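Local coordinates for thiamine-biosynthesis protein ThiS (Geobacter metallireducens GS-15, PDB 3CWI), which probably serves as a small ubiquitin-like sulfur carrier in the formation of the thiazole part of thiamine, at residues T21-L24 and S25-V29; A30-E33 and Y34-V37. All coordinates share one frame; numbering follows the deposited sequence.

Contact 1 (T21-L24 and S25-V29); sequences TELL and SALKV
A Schellman motif ends helix 20-26, and its outer, i+5 to i bond joins Val29 to Leu24: Val29 N donates to Leu24 O over 3.0 Å, with the donor in the carbonyl plane and an N-H...O angle of 165°. The inner bond, from Lys28 N to Ser25 O at 2.8 Å, is nested within the outer one. Lys28, with a positive phi of 40°, turns the chain out of the helix and lets Val29 N reach Leu24 O. Upstream, the regular i to i+4 pattern runs through Ser25 N to Thr21 O (3.3 Å, the longest of the set), Ala26 N to Glu22 O (2.8 Å) and Leu27 N to Leu23 O (2.9 Å).

This is the single short helix of a ubiquitin-like beta-grasp fold, and it packs on the sheet through its side chains: Leu24, Leu27 and Val29 all touch Phe62 of strand 59-63. Across the cap, Val29 reaches Leu24 with its CG2 branch, which lies 3.6 Å from Leu24 O; because CG1 is anti to the backbone N, CG2 is the methyl that sits beside that N, close to the bonded carbonyl. One turn apart, Leu23 and Leu27 lie side by side and point the same way. Leu23 CD2 comes within 3.3 Å of Leu27 CD1, and the pairing is tight, as CD2 is also 3.5 Å from Leu27 CG. Leu23 has a chi1 of -145°, well short of a staggered anti position, which is consistent with some strain where these methyls crowd. At the start of the segment, Thr21 OG1 is hydrogen-bonded to Asp50, while the Thr21 side chain also touches Phe49.

Contact 2 (A30-E33 and Y34-V37); sequences AQAE and YVTV
Tyr34, Glu33 and Val35 carry most of this local contact, which bends the chain just before strand 36-39. The Tyr34 ring sits against its own preceding peptide: CD1 is 3.2 Å from Glu33 O, approached obliquely. Glu33 CB lies in the ring plane, at the edge, 3.9 Å from Tyr34 CD1. With CG of Tyr34 beside the backbone N and anti to the carbonyl carbon (chi1 -84°), the ring is turned toward the Glu33 carbonyl. The Glu33 chain itself bends at its second torsion (chi2 101°); the carboxylate is led away, and the approach to Tyr34 is made by CB.

Val35 meets the Ala32 peptide. Its CG1 methyl is 3.1 Å from Ala32 O and 3.5 Å from Ala32 CA, a close approach, while Ala32 CB stays at 4.4 Å from CG1. A chi1 of 60° sets CG1 between the backbone N and the carbonyl carbon, which directs this branch at the Ala32 peptide. Val35 also packs on Tyr64, whose hydroxyl is hydrogen-bonded to Ala30 O; Tyr64 thus meets the residues just before and just after the turn.

The backbone evidence for a turn is modest: Tyr34 N donates to Gln31 O over 3.1 Å in a weak, bent bond. Ala32 and Glu33, the central pair, both have helical phi and psi, and the Gln31 and Tyr34 CA atoms are 5.8 Å apart. Together these features describe a beta turn close to type III, held by a weak bond and here leading from the loop after the helix into a strand of the beta-grasp sheet.

From the N terminus the chain makes strands 2-5 and 8-11, then strand 17-19, before entering helix 20-26. Contact 1 closes the last turns of that helix and its cap; contact 2 opens only after contact 1 has ended, and closes the turn preceding strand 36-39. The two therefore stand in series, neither nested nor crossed, with centres about 10 Å apart. Together they form the connection from helix to sheet. Leu24 CD1 and Val37 CG2 meet at 4.0 Å, directly packing the helix against strand 36-39, and Tyr64, a neighbour of contact 2, also touches Val29 of contact 1.

Contact 1 (T21-L24 and S25-V29)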
ATOM      1  N   THR A  21      -0.463  -7.191   0.715  1.00 17.05           N
ATOM      2  CA  THR A  21      -0.631  -7.803   2.023  1.00 22.85           C
ATOM      3  C   THR A  21       0.648  -7.701   2.843  1.00 20.26           C
ATOM      4  O   THR A  21       0.621  -7.325   4.017  1.00 17.93           O
ATOM      5  CB  THR A  21      -1.024  -9.271   1.889  1.00 21.96           C
ATOM      6  OG1 THR A  21      -2.232  -9.361   1.126  1.00 23.66           O
ATOM      7  CG2 THR A  21      -1.244  -9.884   3.265  1.00 29.23           C
ATOM      8  N   GLU A  22       1.778  -8.015   2.222  1.00 20.23           N
ATOM      9  CA  GLU A  22       3.048  -7.947   2.933  1.00 16.48           C
ATOM     10  C   GLU A  22       3.387  -6.501   3.292  1.00 19.72           C
ATOM     11  O   GLU A  22       3.927  -6.233   4.366  1.00 17.02           O
ATOM     12  CB  GLU A  22       4.173  -8.538   2.080  1.00 20.61           C
ATOM     13  CG  GLU A  22       3.986 -10.009   1.736  1.00 27.72           C
ATOM     14  CD  GLU A  22       5.011 -10.483   0.727  1.00 38.77           C
ATOM     15  OE1 GLU A  22       5.161  -9.811  -0.320  1.00 31.90           O
ATOM     16  OE2 GLU A  22       5.654 -11.528   0.964  1.00 42.00           O
ATOM     17  N   LEU A  23       3.052  -5.572   2.396  1.00 15.24           N
ATOM     18  CA  LEU A  23       3.326  -4.149   2.609  1.00 14.64           C
ATOM     19  C   LEU A  23       2.589  -3.599   3.824  1.00 17.75           C
ATOM     20  O   LEU A  23       3.174  -2.911   4.661  1.00 18.50           O
ATOM     21  CB  LEU A  23       2.911  -3.340   1.372  1.00 20.39           C
ATOM     22  CG  LEU A  23       3.737  -2.124   0.965  1.00 23.49           C
ATOM     23  CD1 LEU A  23       2.904  -1.264   0.040  1.00 20.30           C
ATOM     24  CD2 LEU A  23       4.180  -1.327   2.170  1.00 36.09           C
ATOM     25  N   LEU A  24       1.294  -3.888   3.895  1.00 19.75           N
ATOM     26  CA  LEU A  24       0.462  -3.419   4.998  1.00 26.34           C
ATOM     27  C   LEU A  24       1.023  -3.891   6.324  1.00 24.42           C
ATOM     28  O   LEU A  24       1.162  -3.112   7.269  1.00 22.88           O
ATOM     29  CB  LEU A  24      -0.965  -3.944   4.843  1.00 32.90           C
ATOM     30  CG  LEU A  24      -1.961  -3.145   4.000  1.00 34.13           C
ATOM     31  CD1 LEU A  24      -1.302  -2.612   2.735  1.00 47.09           C
ATOM     32  CD2 LEU A  24      -3.132  -4.054   3.664  1.00 20.78           C
ATOM     33  N   SER A  25       1.346  -5.178   6.385  1.00 24.77           N
ATOM     34  CA  SER A  25       1.893  -5.761   7.596  1.00 26.74           C
ATOM     35  C   SER A  25       3.259  -5.182   7.939  1.00 23.57           C
ATOM     36  O   SER A  25       3.488  -4.734   9.065  1.00 36.16           O
ATOM     37  CB  SER A  25       1.992  -7.280   7.449  1.00 27.75           C
ATOM     38  OG  SER A  25       2.536  -7.852   8.625  1.00 43.79           O
ATOM     39  N   ALA A  26       4.170  -5.178   6.975  1.00 23.42           N
ATOM     40  CA  ALA A  26       5.507  -4.648   7.229  1.00 26.78           C
ATOM     41  C   ALA A  26       5.441  -3.216   7.766  1.00 31.02           C
ATOM     42  O   ALA A  26       6.051  -2.907   8.788  1.00 25.58           O
ATOM     43  CB  ALA A  26       6.339  -4.694   5.958  1.00 21.28           C
ATOM     44  N   LEU A  27       4.705  -2.346   7.074  1.00 28.09           N
ATOM     45  CA  LEU A  27       4.567  -0.957   7.504  1.00 32.60           C
ATOM     46  C   LEU A  27       3.633  -0.855   8.701  1.00 34.06           C
ATOM     47  O   LEU A  27       3.400   0.237   9.231  1.00 43.85           O
ATOM     48  CB  LEU A  27       4.013  -0.088   6.367  1.00 26.54           C
ATOM     49  CG  LEU A  27       4.919   0.212   5.179  1.00 24.35           C
ATOM     50  CD1 LEU A  27       4.238   1.209   4.248  1.00 31.18           C
ATOM     51  CD2 LEU A  27       6.232   0.782   5.684  1.00 35.22           C
ATOM     52  N   LYS A  28       3.107  -2.001   9.123  1.00 36.28           N
ATOM     53  CA  LYS A  28       2.168  -2.081  10.240  1.00 42.75           C
ATOM     54  C   LYS A  28       1.180  -0.927  10.194  1.00 37.98           C
ATOM     55  O   LYS A  28       1.069  -0.140  11.137  1.00 36.18           O
ATOM     56  CB  LYS A  28       2.911  -2.100  11.582  1.00 42.54           C
ATOM     57  CG  LYS A  28       3.971  -1.021  11.758  1.00 46.84           C
ATOM     58  CD  LYS A  28       4.708  -1.150  13.096  1.00 54.70           C
ATOM     59  CE  LYS A  28       5.375  -2.517  13.264  1.00 56.61           C
ATOM     60  NZ  LYS A  28       4.372  -3.608  13.491  1.00 65.61           N
ATOM     61  N   VAL A  29       0.466  -0.836   9.079  1.00 33.32           N
ATOM     62  CA  VAL A  29      -0.523   0.209   8.884  1.00 36.04           C
ATOM     63  C   VAL A  29      -1.660   0.061   9.893  1.00 35.72           C
ATOM     64  O   VAL A  29      -2.274  -0.998   9.994  1.00 29.43           O
ATOM     65  CB  VAL A  29      -1.110   0.155   7.461  1.00 26.40           C
ATOM     66  CG1 VAL A  29      -2.091   1.293   7.267  1.00 29.13           C
ATOM     67  CG2 VAL A  29       0.012   0.234   6.438  1.00 32.95           C
TER

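Contact 2 (A30-E33 and Y34-V37)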
ATOM      1  N   ALA A  30      -1.940   1.130  10.630  1.00 41.56           N
ATOM      2  CA  ALA A  30      -2.993   1.114  11.638  1.00 41.60           C
ATOM      3  C   ALA A  30      -4.364   0.807  11.052  1.00 46.63           C
ATOM      4  O   ALA A  30      -4.707   1.272   9.964  1.00 45.18           O
ATOM      5  CB  ALA A  30      -3.031   2.447  12.364  1.00 46.42           C
ATOM      6  N   GLN A  31      -5.150   0.023  11.786  1.00 44.31           N
ATOM      7  CA  GLN A  31      -6.492  -0.328  11.340  1.00 47.50           C
ATOM      8  C   GLN A  31      -6.474  -0.776   9.885  1.00 48.48           C
ATOM      9  O   GLN A  31      -7.293  -0.339   9.077  1.00 45.32           O
ATOM     10  CB  GLN A  31      -7.415   0.880  11.514  1.00 52.05           C
ATOM     11  CG  GLN A  31      -7.578   1.287  12.970  1.00 59.71           C
ATOM     12  CD  GLN A  31      -8.364   2.573  13.153  1.00 65.44           C
ATOM     13  OE1 GLN A  31      -8.739   2.923  14.276  1.00 65.92           O
ATOM     14  NE2 GLN A  31      -8.610   3.289  12.057  1.00 58.21           N
ATOM     15  N   ALA A  32      -5.524  -1.647   9.563  1.00 44.16           N
ATOM     16  CA  ALA A  32      -5.381  -2.167   8.210  1.00 41.81           C
ATOM     17  C   ALA A  32      -6.647  -2.874   7.745  1.00 42.96           C
ATOM     18  O   ALA A  32      -6.877  -3.015   6.546  1.00 41.87           O
ATOM     19  CB  ALA A  32      -4.199  -3.121   8.146  1.00 34.52           C
ATOM     20  N   GLU A  33      -7.466  -3.314   8.696  1.00 46.17           N
ATOM     21  CA  GLU A  33      -8.705  -4.013   8.366  1.00 49.04           C
ATOM     22  C   GLU A  33      -9.615  -3.109   7.551  1.00 49.82           C
ATOM     23  O   GLU A  33     -10.190  -3.530   6.548  1.00 49.48           O
ATOM     24  CB  GLU A  33      -9.436  -4.449   9.640  1.00 53.98           C
ATOM     25  CG  GLU A  33      -8.581  -5.236  10.620  1.00 58.25           C
ATOM     26  CD  GLU A  33      -8.098  -4.386  11.783  1.00 65.46           C
ATOM     27  OE1 GLU A  33      -7.397  -3.380  11.543  1.00 57.50           O
ATOM     28  OE2 GLU A  33      -8.424  -4.729  12.943  1.00 64.85           O
ATOM     29  N   TYR A  34      -9.745  -1.861   7.988  1.00 49.68           N
ATOM     30  CA  TYR A  34     -10.583  -0.910   7.286  1.00 51.13           C
ATOM     31  C   TYR A  34      -9.818   0.332   6.824  1.00 50.67           C
ATOM     32  O   TYR A  34     -10.077   1.456   7.265  1.00 57.49           O
ATOM     33  CB  TYR A  34     -11.795  -0.539   8.150  1.00 59.80           C
ATOM     34  CG  TYR A  34     -12.938  -1.539   8.037  1.00 66.68           C
ATOM     35  CD1 TYR A  34     -12.739  -2.895   8.317  1.00 66.32           C
ATOM     36  CD2 TYR A  34     -14.206  -1.137   7.603  1.00 70.34           C
ATOM     37  CE1 TYR A  34     -13.773  -3.829   8.163  1.00 70.10           C
ATOM     38  CE2 TYR A  34     -15.251  -2.063   7.448  1.00 72.07           C
ATOM     39  CZ  TYR A  34     -15.027  -3.402   7.726  1.00 72.37           C
ATOM     40  OH  TYR A  34     -16.045  -4.321   7.566  1.00 66.65           O
ATOM     41  N   VAL A  35      -8.851   0.100   5.941  1.00 37.50           N
ATOM     42  CA  VAL A  35      -8.039   1.158   5.348  1.00 31.05           C
ATOM     43  C   VAL A  35      -8.163   0.945   3.843  1.00 23.68           C
ATOM     44  O   VAL A  35      -8.344  -0.185   3.393  1.00 27.35           O
ATOM     45  CB  VAL A  35      -6.543   1.047   5.763  1.00 32.85           C
ATOM     46  CG1 VAL A  35      -5.962  -0.286   5.318  1.00 30.87           C
ATOM     47  CG2 VAL A  35      -5.747   2.197   5.158  1.00 25.71           C
ATOM     48  N   THR A  36      -8.098   2.019   3.066  1.00 23.64           N
ATOM     49  CA  THR A  36      -8.193   1.906   1.616  1.00 26.20           C
ATOM     50  C   THR A  36      -6.807   2.112   1.027  1.00 25.02           C
ATOM     51  O   THR A  36      -6.094   3.048   1.404  1.00 20.81           O
ATOM     52  CB  THR A  36      -9.134   2.975   1.011  1.00 27.72           C
ATOM     53  OG1 THR A  36     -10.473   2.762   1.476  1.00 30.36           O
ATOM     54  CG2 THR A  36      -9.105   2.910  -0.511  1.00 21.51           C
ATOM     55  N   VAL A  37      -6.422   1.248   0.097  1.00 18.96           N
ATOM     56  CA  VAL A  37      -5.105   1.365  -0.514  1.00 21.77           C
ATOM     57  C   VAL A  37      -5.155   1.778  -1.974  1.00 19.00           C
ATOM     58  O   VAL A  37      -5.898   1.204  -2.762  1.00 17.31           O
ATOM     59  CB  VAL A  37      -4.325   0.035  -0.419  1.00 21.57           C
ATOM     60  CG1 VAL A  37      -2.936   0.204  -1.038  1.00 21.36           C
ATOM     61  CG2 VAL A  37      -4.205  -0.398   1.040  1.00 20.30           C
TER